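ABC transporter substrate-binding protein (Vibrio cholerae, PDB 3LKV) probably serves as the substrate-binding component of an ABC transporter and holds phenylalanine in the cleft between its two lobes. Local coordinates at residues V130-P138 / I288-R297; V205-I213 / S229-A237. All coordinates share one frame; numbering follows the deposited sequence.

Interaction 1: V130-P138 / I288-R297; sequences VELIKEILP and ITIPEAVLAR
Arg297 grips Glu135 end-on, with NH1 and NH2 each taking one carboxylate oxygen. Arg297 NH2 donates to Glu135 OE1 at 3.0 Å, and Arg297 NH1 donates to Glu135 OE2 at 3.2 Å. The second bond is nearly straight, with an N-H...O angle of 171°. Both oxygens are met on their syn sides. The two bonds keep the carboxylate and guanidinium groups nearly coplanar and limit their rotation. The pair forms a bidentate, end-on salt bridge at the edge of the contact. Glu135 reaches it with an extended chain, CG lying opposite the backbone N (chi1 -167°). Arg297 comes from the other direction and turns at chi3.

Val294 CG2 lies over one face of the Glu135 carboxylate, a tight 3.1 Å from Glu135 OE2. The other methyl of Val294, CG1, faces Ile136 CG1 at 4.1 Å, and the two side chains cross at about a right angle. Ile136 CG2 meets Ile290 CD1 at 3.9 Å, with these side chains side by side and pointing the same way. Further along, Leu137 CD2 touches Ile288 CD1. The Pro291 ring sits against the end of helix 126-136, its CD 3.5 Å from Ile136 O.

Pro291 is the N-cap residue of helix 292-297, and Leu137 is the first residue to leave helix 126-136. The end of one helix therefore meets the start of the other. The short helical segments run at 123° to each other. Strand 275-278 supports the apolar side: Ile290 and Val294 rest on Ile278, and Leu132 and Arg297 on Leu276. The arrangement is C-terminal helix packing on one lobe of a periplasmic binding protein fold, beside the edge strand of its mixed sheet.

Interaction 2: V205-I213 / S229-A237; sequences VASAIEGMI and SYVERGAIA. With PHE (phenylalanine), chain B.
Ile209 covers one face of the Tyr230 ring. This is a CH-pi contact, with Ile209 CD1 4.0 Å from the ring centroid and 21° off the normal. Ile209 CG1 also reaches Tyr230 CD1. The torsion of Ile209 (chi1 -171°) places this branch opposite the backbone N and leaves CG2 to pack on Arg233 CG at 3.9 Å. Ala206 CB adds an apolar contact at the edge of the ring, 3.8 Å from Tyr230 CE1.

Ile213 meets backbone instead. Its CD1 methyl packs tightly on the turn after helix 228-232, 3.2 Å from Arg233 O and 3.5 Å from Ala235 N.

The charged contact is looser. Glu210 OE2 and Arg233 NH2 form a long salt bridge of 3.6 Å. The oxygen sits over one face of the guanidinium, so charge alone links them and no N-H points at it.

Backbone bonds shape the turn that Ile213 CD1 packs on. Tyr230 O accepts from Arg233 N and Ala235 N, which arrive from opposite faces of its plane. Ala235 N to Tyr230 O and Gly234 N to Val231 O make the Schellman motif that ends helix 228-232. Gly234, with a positive phi of 120°, is its C-prime residue.

The polar end of Tyr230 is held by Leu200, whose carbonyl bonds to the hydroxyl. Tyr230 OH lies 3.7 Å from CE1 of the bound phenylalanine, and Ala206 CB is close to the same atom. Ala206 and Tyr230 thus form part of the ligand pocket, in the interlobe cleft characteristic of a periplasmic binding protein.

In the fold
From the N terminus, the chain builds most of the parallel-sheet lobe, then reaches helix 126-136, where interaction 1 opens. It next forms strands and helices of the mixed-sheet lobe. Interaction 2 closes a short loop there, with 15 residues between its segments, including strand 223-225. After strand 237-240 and helix 243-258 the chain adds strand 269-270 to the parallel sheet, then returns with edge strand 275-278 before 288-297 closes the long loop. Interaction 2 nests within interaction 1 and does not cross it. Their centres are 19 Å apart, but they touch: Ile136 CD1 packs on Ala237 CB at 3.7 Å. Both tie helices to the mixed-sheet lobe, interaction 2 at the cleft, interaction 1 at the C-terminal helix.

Interaction 1: V130-P138 / I288-R297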
ATOM      1  N   VAL A 130      23.412  -6.530 -28.435  1.00 26.21           N
ATOM      2  CA  VAL A 130      23.980  -6.073 -29.687  1.00 26.21           C
ATOM      3  C   VAL A 130      23.699  -7.071 -30.808  1.00 27.34           C
ATOM      4  O   VAL A 130      23.347  -6.674 -31.950  1.00 26.63           O
ATOM      5  CB  VAL A 130      25.478  -5.879 -29.548  1.00 26.19           C
ATOM      6  CG1 VAL A 130      26.146  -5.626 -30.933  1.00 24.26           C
ATOM      7  CG2 VAL A 130      25.736  -4.737 -28.532  1.00 24.37           C
ATOM      8  N   GLU A 131      23.872  -8.353 -30.493  1.00 28.38           N
ATOM      9  CA  GLU A 131      23.643  -9.408 -31.478  1.00 30.24           C
ATOM     10  C   GLU A 131      22.178  -9.371 -31.837  1.00 30.11           C
ATOM     11  O   GLU A 131      21.834  -9.506 -32.998  1.00 29.48           O
ATOM     12  CB  GLU A 131      24.131 -10.809 -31.011  1.00 31.38           C
ATOM     13  CG  GLU A 131      25.702 -10.851 -30.950  1.00 36.30           C
ATOM     14  CD  GLU A 131      26.380 -12.121 -30.323  1.00 44.57           C
ATOM     15  OE1 GLU A 131      25.910 -12.662 -29.278  1.00 48.78           O
ATOM     16  OE2 GLU A 131      27.458 -12.523 -30.867  1.00 49.66           O
ATOM     17  N   LEU A 132      21.321  -9.062 -30.877  1.00 30.22           N
ATOM     18  CA  LEU A 132      19.901  -9.006 -31.172  1.00 29.96           C
ATOM     19  C   LEU A 132      19.525  -7.778 -32.033  1.00 30.55           C
ATOM     20  O   LEU A 132      18.710  -7.904 -32.964  1.00 29.73           O
ATOM     21  CB  LEU A 132      19.114  -9.094 -29.886  1.00 29.75           C
ATOM     22  CG  LEU A 132      17.595  -9.157 -29.936  1.00 30.46           C
ATOM     23  CD1 LEU A 132      17.085 -10.219 -30.915  1.00 29.48           C
ATOM     24  CD2 LEU A 132      17.077  -9.439 -28.514  1.00 31.73           C
ATOM     25  N   ILE A 133      20.149  -6.628 -31.769  1.00 30.13           N
ATOM     26  CA  ILE A 133      19.951  -5.428 -32.566  1.00 31.04           C
ATOM     27  C   ILE A 133      20.381  -5.697 -34.010  1.00 32.26           C
ATOM     28  O   ILE A 133      19.685  -5.327 -34.936  1.00 30.57           O
ATOM     29  CB  ILE A 133      20.730  -4.209 -31.998  1.00 30.75           C
ATOM     30  CG1 ILE A 133      20.085  -3.683 -30.704  1.00 30.33           C
ATOM     31  CG2 ILE A 133      20.758  -3.062 -32.971  1.00 29.38           C
ATOM     32  CD1 ILE A 133      21.048  -2.708 -29.841  1.00 25.06           C
ATOM     33  N   LYS A 134      21.504  -6.382 -34.183  1.00 34.21           N
ATOM     34  CA  LYS A 134      22.006  -6.744 -35.522  1.00 35.56           C
ATOM     35  C   LYS A 134      21.077  -7.723 -36.259  1.00 34.91           C
ATOM     36  O   LYS A 134      20.952  -7.687 -37.477  1.00 35.28           O
ATOM     37  CB  LYS A 134      23.427  -7.318 -35.430  1.00 36.76           C
ATOM     38  CG  LYS A 134      24.229  -7.389 -36.790  1.00 42.58           C
ATOM     39  CD  LYS A 134      25.809  -7.357 -36.560  1.00 49.23           C
ATOM     40  CE  LYS A 134      26.643  -8.327 -37.499  1.00 52.21           C
ATOM     41  NZ  LYS A 134      27.575  -9.230 -36.666  1.00 54.06           N
ATOM     42  N   GLU A 135      20.399  -8.571 -35.508  1.00 34.66           N
ATOM     43  CA  GLU A 135      19.454  -9.535 -36.056  1.00 34.64           C
ATOM     44  C   GLU A 135      18.159  -8.878 -36.536  1.00 33.47           C
ATOM     45  O   GLU A 135      17.628  -9.227 -37.597  1.00 33.75           O
ATOM     46  CB  GLU A 135      19.121 -10.616 -35.010  1.00 34.59           C
ATOM     47  CG  GLU A 135      18.402 -11.833 -35.593  1.00 37.18           C
ATOM     48  CD  GLU A 135      17.859 -12.811 -34.527  1.00 39.08           C
ATOM     49  OE1 GLU A 135      18.149 -12.701 -33.315  1.00 42.31           O
ATOM     50  OE2 GLU A 135      17.105 -13.691 -34.917  1.00 40.60           O
ATOM     51  N   ILE A 136      17.653  -7.954 -35.741  1.00 31.98           N
ATOM     52  CA  ILE A 136      16.426  -7.232 -36.044  1.00 32.05           C
ATOM     53  C   ILE A 136      16.648  -6.212 -37.141  1.00 31.73           C
ATOM     54  O   ILE A 136      15.743  -5.953 -37.896  1.00 31.36           O
ATOM     55  CB  ILE A 136      15.888  -6.466 -34.786  1.00 32.09           C
ATOM     56  CG1 ILE A 136      15.284  -7.436 -33.776  1.00 32.35           C
ATOM     57  CG2 ILE A 136      14.845  -5.405 -35.166  1.00 32.38           C
ATOM     58  CD1 ILE A 136      15.093  -6.825 -32.404  1.00 33.02           C
ATOM     59  N   LEU A 137      17.860  -5.652 -37.196  1.00 32.04           N
ATOM     60  CA  LEU A 137      18.228  -4.547 -38.071  1.00 32.27           C
ATOM     61  C   LEU A 137      19.575  -4.873 -38.690  1.00 32.93           C
ATOM     62  O   LEU A 137      20.596  -4.357 -38.232  1.00 32.40           O
ATOM     63  CB  LEU A 137      18.397  -3.242 -37.279  1.00 32.57           C
ATOM     64  CG  LEU A 137      17.182  -2.620 -36.605  1.00 33.65           C
ATOM     65  CD1 LEU A 137      17.618  -1.585 -35.588  1.00 33.62           C
ATOM     66  CD2 LEU A 137      16.287  -1.992 -37.679  1.00 34.65           C
ATOM     67  N   PRO A 138      19.590  -5.694 -39.759  1.00 33.07           N
ATOM     68  CA  PRO A 138      20.864  -6.255 -40.243  1.00 32.86           C
ATOM     69  C   PRO A 138      21.808  -5.241 -40.860  1.00 32.32           C
ATOM     70  O   PRO A 138      22.983  -5.522 -41.004  1.00 31.25           O
ATOM     71  CB  PRO A 138      20.444  -7.318 -41.286  1.00 33.15           C
ATOM     72  CG  PRO A 138      18.912  -7.484 -41.103  1.00 34.12           C
ATOM     73  CD  PRO A 138      18.444  -6.120 -40.579  1.00 33.70           C
ATOM     74  N   ILE A 288       9.423  -0.373 -39.971  1.00 56.69           N
ATOM     75  CA  ILE A 288      10.320  -1.501 -39.751  1.00 56.04           C
ATOM     76  C   ILE A 288       9.588  -2.839 -39.765  1.00 56.57           C
ATOM     77  O   ILE A 288       8.519  -2.990 -39.193  1.00 56.88           O
ATOM     78  CB  ILE A 288      11.147  -1.328 -38.438  1.00 56.13           C
ATOM     79  CG1 ILE A 288      12.257  -0.289 -38.679  1.00 56.23           C
ATOM     80  CG2 ILE A 288      11.746  -2.661 -37.981  1.00 53.00           C
ATOM     81  CD1 ILE A 288      12.804   0.390 -37.433  1.00 56.00           C
ATOM     82  N   THR A 289      10.224  -3.803 -40.415  1.00 57.09           N
ATOM     83  CA  THR A 289       9.773  -5.158 -40.510  1.00 57.46           C
ATOM     84  C   THR A 289      10.630  -5.985 -39.588  1.00 57.40           C
ATOM     85  O   THR A 289      11.806  -6.122 -39.821  1.00 56.97           O
ATOM     86  CB  THR A 289       9.940  -5.650 -42.002  1.00 58.33           C
ATOM     87  OG1 THR A 289       8.851  -5.122 -42.766  1.00 57.15           O
ATOM     88  CG2 THR A 289      10.006  -7.208 -42.141  1.00 58.21           C
ATOM     89  N   ILE A 290      10.036  -6.553 -38.545  1.00 57.74           N
ATOM     90  CA  ILE A 290      10.795  -7.371 -37.620  1.00 58.02           C
ATOM     91  C   ILE A 290      10.922  -8.731 -38.270  1.00 58.62           C
ATOM     92  O   ILE A 290       9.938  -9.279 -38.663  1.00 58.50           O
ATOM     93  CB  ILE A 290      10.074  -7.541 -36.262  1.00 57.79           C
ATOM     94  CG1 ILE A 290       9.705  -6.181 -35.633  1.00 57.71           C
ATOM     95  CG2 ILE A 290      10.927  -8.378 -35.337  1.00 57.11           C
ATOM     96  CD1 ILE A 290      10.897  -5.382 -35.083  1.00 56.11           C
ATOM     97  N   PRO A 291      12.138  -9.272 -38.388  1.00 59.87           N
ATOM     98  CA  PRO A 291      12.277 -10.545 -39.080  1.00 60.88           C
ATOM     99  C   PRO A 291      11.532 -11.739 -38.458  1.00 62.30           C
ATOM    100  O   PRO A 291      11.251 -11.739 -37.252  1.00 62.19           O
ATOM    101  CB  PRO A 291      13.786 -10.795 -39.062  1.00 60.47           C
ATOM    102  CG  PRO A 291      14.383  -9.426 -39.058  1.00 60.90           C
ATOM    103  CD  PRO A 291      13.432  -8.585 -38.244  1.00 60.09           C
ATOM    104  N   GLU A 292      11.257 -12.753 -39.292  1.00 63.10           N
ATOM    105  CA  GLU A 292      10.439 -13.897 -38.876  1.00 64.10           C
ATOM    106  C   GLU A 292      11.093 -14.680 -37.762  1.00 63.29           C
ATOM    107  O   GLU A 292      10.413 -15.005 -36.800  1.00 63.18           O
ATOM    108  CB  GLU A 292      10.069 -14.864 -40.057  1.00 64.71           C
ATOM    109  CG  GLU A 292       8.765 -14.518 -40.892  1.00 66.66           C
ATOM    110  CD  GLU A 292       7.769 -13.545 -40.200  1.00 69.28           C
ATOM    111  OE1 GLU A 292       6.751 -13.993 -39.636  1.00 70.43           O
ATOM    112  OE2 GLU A 292       8.011 -12.315 -40.219  1.00 72.61           O
ATOM    113  N   ALA A 293      12.391 -14.969 -37.880  1.00 63.03           N
ATOM    114  CA  ALA A 293      13.075 -15.777 -36.859  1.00 63.34           C
ATOM    115  C   ALA A 293      12.955 -15.137 -35.438  1.00 64.01           C
ATOM    116  O   ALA A 293      12.932 -15.842 -34.405  1.00 63.87           O
ATOM    117  CB  ALA A 293      14.545 -16.007 -37.234  1.00 62.84           C
ATOM    118  N   VAL A 294      12.850 -13.806 -35.410  1.00 64.28           N
ATOM    119  CA  VAL A 294      12.749 -13.056 -34.173  1.00 64.22           C
ATOM    120  C   VAL A 294      11.306 -13.066 -33.683  1.00 64.91           C
ATOM    121  O   VAL A 294      11.068 -13.361 -32.508  1.00 64.52           O
ATOM    122  CB  VAL A 294      13.287 -11.607 -34.346  1.00 63.79           C
ATOM    123  CG1 VAL A 294      12.963 -10.770 -33.135  1.00 63.83           C
ATOM    124  CG2 VAL A 294      14.758 -11.638 -34.573  1.00 61.45           C
ATOM    125  N   LEU A 295      10.354 -12.756 -34.567  1.00 66.04           N
ATOM    126  CA  LEU A 295       8.920 -12.745 -34.202  1.00 67.42           C
ATOM    127  C   LEU A 295       8.472 -14.114 -33.645  1.00 68.32           C
ATOM    128  O   LEU A 295       7.608 -14.180 -32.761  1.00 68.14           O
ATOM    129  CB  LEU A 295       8.032 -12.369 -35.403  1.00 67.68           C
ATOM    130  CG  LEU A 295       7.885 -10.904 -35.826  1.00 68.37           C
ATOM    131  CD1 LEU A 295       7.154 -10.764 -37.171  1.00 66.43           C
ATOM    132  CD2 LEU A 295       7.157 -10.106 -34.737  1.00 69.17           C
ATOM    133  N   ALA A 296       9.069 -15.185 -34.178  1.00 69.37           N
ATOM    134  CA  ALA A 296       8.839 -16.572 -33.711  1.00 70.48           C
ATOM    135  C   ALA A 296       9.280 -16.825 -32.263  1.00 71.34           C
ATOM    136  O   ALA A 296       8.601 -17.565 -31.548  1.00 71.35           O
ATOM    137  CB  ALA A 296       9.532 -17.578 -34.639  1.00 70.49           C
ATOM    138  N   ARG A 297      10.410 -16.232 -31.847  1.00 72.14           N
ATOM    139  CA  ARG A 297      10.916 -16.353 -30.464  1.00 72.41           C
ATOM    140  C   ARG A 297      10.258 -15.397 -29.457  1.00 72.69           C
ATOM    141  O   ARG A 297      10.563 -15.460 -28.281  1.00 71.94           O
ATOM    142  CB  ARG A 297      12.430 -16.116 -30.421  1.00 72.50           C
ATOM    143  CG  ARG A 297      13.264 -17.143 -31.171  1.00 73.23           C
ATOM    144  CD  ARG A 297      14.725 -17.237 -30.650  1.00 73.54           C
ATOM    145  NE  ARG A 297      15.389 -15.940 -30.503  1.00 72.72           N
ATOM    146  CZ  ARG A 297      15.849 -15.195 -31.507  1.00 72.94           C
ATOM    147  NH1 ARG A 297      15.722 -15.580 -32.775  1.00 73.03           N
ATOM    148  NH2 ARG A 297      16.437 -14.042 -31.247  1.00 72.24           N
TER

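Interaction 2: V205-I213 / S229-A237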
ATOM      1  N   VAL A 205      17.804   7.492 -17.707  1.00 23.29           N
ATOM      2  CA  VAL A 205      17.091   7.099 -18.941  1.00 23.85           C
ATOM      3  C   VAL A 205      15.709   6.534 -18.642  1.00 23.64           C
ATOM      4  O   VAL A 205      14.722   6.996 -19.203  1.00 22.81           O
ATOM      5  CB  VAL A 205      17.899   6.085 -19.804  1.00 24.45           C
ATOM      6  CG1 VAL A 205      17.056   5.560 -21.018  1.00 24.98           C
ATOM      7  CG2 VAL A 205      19.188   6.747 -20.334  1.00 24.05           C
ATOM      8  N   ALA A 206      15.632   5.562 -17.721  1.00 24.27           N
ATOM      9  CA  ALA A 206      14.356   4.937 -17.377  1.00 24.14           C
ATOM     10  C   ALA A 206      13.330   5.998 -16.971  1.00 24.11           C
ATOM     11  O   ALA A 206      12.194   5.922 -17.352  1.00 26.68           O
ATOM     12  CB  ALA A 206      14.513   3.851 -16.264  1.00 23.45           C
ATOM     13  N   SER A 207      13.718   7.013 -16.242  1.00 24.74           N
ATOM     14  CA  SER A 207      12.745   7.967 -15.749  1.00 26.07           C
ATOM     15  C   SER A 207      12.344   8.999 -16.815  1.00 26.39           C
ATOM     16  O   SER A 207      11.434   9.774 -16.613  1.00 27.67           O
ATOM     17  CB  SER A 207      13.310   8.650 -14.496  1.00 26.54           C
ATOM     18  OG  SER A 207      14.271   9.627 -14.907  1.00 34.27           O
ATOM     19  N   ALA A 208      13.020   9.008 -17.952  1.00 26.20           N
ATOM     20  CA  ALA A 208      12.741   9.925 -19.027  1.00 25.83           C
ATOM     21  C   ALA A 208      12.530   9.184 -20.346  1.00 25.56           C
ATOM     22  O   ALA A 208      12.715   9.758 -21.398  1.00 25.19           O
ATOM     23  CB  ALA A 208      13.899  10.913 -19.165  1.00 25.63           C
ATOM     24  N   ILE A 209      12.145   7.919 -20.290  1.00 24.98           N
ATOM     25  CA  ILE A 209      12.080   7.093 -21.480  1.00 25.27           C
ATOM     26  C   ILE A 209      11.059   7.667 -22.485  1.00 26.57           C
ATOM     27  O   ILE A 209      11.289   7.636 -23.693  1.00 26.99           O
ATOM     28  CB  ILE A 209      11.785   5.606 -21.104  1.00 25.26           C
ATOM     29  CG1 ILE A 209      11.932   4.674 -22.299  1.00 23.96           C
ATOM     30  CG2 ILE A 209      10.374   5.433 -20.483  1.00 23.75           C
ATOM     31  CD1 ILE A 209      13.333   4.462 -22.767  1.00 27.41           C
ATOM     32  N   GLU A 210       9.968   8.250 -21.995  1.00 27.74           N
ATOM     33  CA  GLU A 210       8.968   8.857 -22.895  1.00 29.37           C
ATOM     34  C   GLU A 210       9.584   9.968 -23.744  1.00 28.99           C
ATOM     35  O   GLU A 210       9.320  10.049 -24.930  1.00 27.96           O
ATOM     36  CB  GLU A 210       7.715   9.340 -22.141  1.00 30.38           C
ATOM     37  CG  GLU A 210       7.067   8.201 -21.294  1.00 36.24           C
ATOM     38  CD  GLU A 210       5.534   8.268 -21.143  1.00 43.61           C
ATOM     39  OE1 GLU A 210       4.835   8.668 -22.116  1.00 47.48           O
ATOM     40  OE2 GLU A 210       5.035   7.875 -20.050  1.00 46.89           O
ATOM     41  N   GLY A 211      10.402  10.810 -23.120  1.00 28.40           N
ATOM     42  CA  GLY A 211      11.085  11.874 -23.829  1.00 27.84           C
ATOM     43  C   GLY A 211      12.126  11.323 -24.805  1.00 27.62           C
ATOM     44  O   GLY A 211      12.303  11.854 -25.916  1.00 26.46           O
HETATM   45  N   MSE A 212      12.810  10.250 -24.417  1.00 26.94           N
HETATM   46  CA  MSE A 212      13.743   9.630 -25.342  1.00 27.28           C
HETATM   47  C   MSE A 212      12.991   9.161 -26.593  1.00 27.33           C
HETATM   48  O   MSE A 212      13.454   9.331 -27.704  1.00 25.94           O
HETATM   49  CB  MSE A 212      14.496   8.475 -24.711  1.00 27.24           C
HETATM   50  CG  MSE A 212      15.242   7.610 -25.685  1.00 27.65           C
HETATM   51 SE   MSE A 212      16.348   6.241 -24.810  0.75 33.27          SE
HETATM   52  CE  MSE A 212      17.888   7.428 -24.348  1.00 26.38           C
ATOM     53  N   ILE A 213      11.828   8.584 -26.393  1.00 27.88           N
ATOM     54  CA  ILE A 213      11.114   7.969 -27.488  1.00 28.99           C
ATOM     55  C   ILE A 213      10.491   9.053 -28.377  1.00 29.20           C
ATOM     56  O   ILE A 213      10.428   8.887 -29.597  1.00 29.37           O
ATOM     57  CB  ILE A 213      10.113   6.883 -26.980  1.00 29.26           C
ATOM     58  CG1 ILE A 213      10.935   5.629 -26.680  1.00 29.48           C
ATOM     59  CG2 ILE A 213       9.009   6.581 -28.016  1.00 30.18           C
ATOM     60  CD1 ILE A 213      10.270   4.596 -25.913  1.00 29.99           C
ATOM     61  N   SER A 229       9.886  -2.546 -19.550  1.00 23.76           N
ATOM     62  CA  SER A 229       9.181  -1.291 -19.345  1.00 24.52           C
ATOM     63  C   SER A 229       9.463  -0.347 -20.536  1.00 24.81           C
ATOM     64  O   SER A 229       8.637   0.483 -20.882  1.00 23.15           O
ATOM     65  CB  SER A 229       9.562  -0.645 -18.005  1.00 25.28           C
ATOM     66  OG  SER A 229      10.996  -0.515 -17.866  1.00 28.42           O
ATOM     67  N   TYR A 230      10.604  -0.483 -21.193  1.00 24.93           N
ATOM     68  CA  TYR A 230      10.862   0.426 -22.308  1.00 25.95           C
ATOM     69  C   TYR A 230      10.019   0.094 -23.566  1.00 26.94           C
ATOM     70  O   TYR A 230       9.615   1.012 -24.281  1.00 27.44           O
ATOM     71  CB  TYR A 230      12.328   0.463 -22.666  1.00 25.15           C
ATOM     72  CG  TYR A 230      13.283   0.855 -21.556  1.00 24.47           C
ATOM     73  CD1 TYR A 230      12.867   1.526 -20.434  1.00 20.41           C
ATOM     74  CD2 TYR A 230      14.635   0.620 -21.702  1.00 24.89           C
ATOM     75  CE1 TYR A 230      13.750   1.876 -19.449  1.00 24.17           C
ATOM     76  CE2 TYR A 230      15.545   0.995 -20.748  1.00 23.04           C
ATOM     77  CZ  TYR A 230      15.105   1.604 -19.615  1.00 25.70           C
ATOM     78  OH  TYR A 230      16.040   1.956 -18.685  1.00 22.76           O
ATOM     79  N   VAL A 231       9.741  -1.190 -23.802  1.00 28.81           N
ATOM     80  CA  VAL A 231       8.972  -1.641 -24.965  1.00 29.72           C
ATOM     81  C   VAL A 231       7.536  -1.183 -24.773  1.00 30.57           C
ATOM     82  O   VAL A 231       6.885  -0.700 -25.722  1.00 29.91           O
ATOM     83  CB  VAL A 231       9.085  -3.175 -25.208  1.00 29.82           C
ATOM     84  CG1 VAL A 231       8.354  -3.965 -24.138  1.00 32.25           C
ATOM     85  CG2 VAL A 231       8.476  -3.561 -26.508  1.00 31.87           C
ATOM     86  N   GLU A 232       7.077  -1.238 -23.522  1.00 31.60           N
ATOM     87  CA  GLU A 232       5.752  -0.737 -23.160  1.00 32.65           C
ATOM     88  C   GLU A 232       5.584   0.728 -23.596  1.00 33.31           C
ATOM     89  O   GLU A 232       4.470   1.132 -23.925  1.00 33.04           O
ATOM     90  CB  GLU A 232       5.468  -0.904 -21.647  1.00 32.90           C
ATOM     91  CG  GLU A 232       5.041  -2.345 -21.250  1.00 35.24           C
ATOM     92  CD  GLU A 232       5.292  -2.710 -19.764  0.40 34.81           C
ATOM     93  OE1 GLU A 232       5.502  -1.814 -18.909  0.40 34.99           O
ATOM     94  OE2 GLU A 232       5.268  -3.920 -19.452  0.40 34.26           O
ATOM     95  N   ARG A 233       6.667   1.520 -23.652  1.00 32.57           N
ATOM     96  CA  ARG A 233       6.531   2.942 -23.991  1.00 32.48           C
ATOM     97  C   ARG A 233       6.921   3.252 -25.407  1.00 31.62           C
ATOM     98  O   ARG A 233       7.048   4.423 -25.735  1.00 31.62           O
ATOM     99  CB  ARG A 233       7.416   3.798 -23.079  1.00 33.69           C
ATOM    100  CG  ARG A 233       7.043   3.749 -21.619  1.00 37.59           C
ATOM    101  CD  ARG A 233       5.657   4.323 -21.365  1.00 45.46           C
ATOM    102  NE  ARG A 233       5.399   4.104 -19.949  1.00 55.12           N
ATOM    103  CZ  ARG A 233       4.246   4.310 -19.303  1.00 60.60           C
ATOM    104  NH1 ARG A 233       4.200   4.075 -17.983  1.00 61.44           N
ATOM    105  NH2 ARG A 233       3.156   4.749 -19.954  1.00 63.46           N
ATOM    106  N   GLY A 234       7.209   2.239 -26.219  1.00 30.54           N
ATOM    107  CA  GLY A 234       7.511   2.466 -27.648  1.00 29.51           C
ATOM    108  C   GLY A 234       8.859   2.061 -28.225  1.00 28.13           C
ATOM    109  O   GLY A 234       9.096   2.257 -29.401  1.00 27.87           O
ATOM    110  N   ALA A 235       9.746   1.487 -27.424  1.00 27.08           N
ATOM    111  CA  ALA A 235      10.887   0.778 -27.984  1.00 26.59           C
ATOM    112  C   ALA A 235      10.337  -0.317 -28.914  1.00 26.40           C
ATOM    113  O   ALA A 235       9.306  -0.904 -28.641  1.00 26.89           O
ATOM    114  CB  ALA A 235      11.743   0.151 -26.872  1.00 25.27           C
ATOM    115  N   ILE A 236      11.021  -0.611 -29.997  1.00 26.60           N
ATOM    116  CA  ILE A 236      10.549  -1.694 -30.878  1.00 26.87           C
ATOM    117  C   ILE A 236      10.708  -3.120 -30.328  1.00 26.43           C
ATOM    118  O   ILE A 236       9.929  -4.014 -30.652  1.00 26.12           O
ATOM    119  CB  ILE A 236      11.176  -1.593 -32.262  1.00 26.88           C
ATOM    120  CG1 ILE A 236      12.680  -1.803 -32.231  1.00 26.83           C
ATOM    121  CG2 ILE A 236      10.824  -0.248 -32.854  1.00 28.39           C
ATOM    122  CD1 ILE A 236      13.287  -1.822 -33.640  1.00 28.09           C
ATOM    123  N   ALA A 237      11.688  -3.317 -29.465  1.00 25.48           N
ATOM    124  CA  ALA A 237      11.977  -4.616 -28.954  1.00 24.83           C
ATOM    125  C   ALA A 237      12.710  -4.425 -27.650  1.00 24.83           C
ATOM    126  O   ALA A 237      13.319  -3.363 -27.426  1.00 25.17           O
ATOM    127  CB  ALA A 237      12.835  -5.367 -29.920  1.00 23.34           C
TER
HETATM  128  N   PHE B 601      20.194  -1.859 -12.577  1.00 25.13           N
HETATM  129  CA  PHE B 601      19.913  -0.387 -12.338  1.00 25.84           C
HETATM  130  C   PHE B 601      20.891   0.134 -11.250  1.00 26.17           C
HETATM  131  O   PHE B 601      21.933  -0.552 -11.033  1.00 26.52           O
HETATM  132  CB  PHE B 601      18.440  -0.129 -11.992  1.00 24.95           C
HETATM  133  CG  PHE B 601      17.516  -0.183 -13.206  1.00 29.64           C
HETATM  134  CD1 PHE B 601      17.527   0.856 -14.155  1.00 31.16           C
HETATM  135  CD2 PHE B 601      16.674  -1.252 -13.416  1.00 29.40           C
HETATM  136  CE1 PHE B 601      16.735   0.807 -15.258  1.00 34.33           C
HETATM  137  CE2 PHE B 601      15.868  -1.304 -14.513  1.00 29.61           C
HETATM  138  CZ  PHE B 601      15.883  -0.296 -15.453  1.00 31.20           C
HETATM  139  OXT PHE B 601      20.722   1.198 -10.613  1.00 26.45           O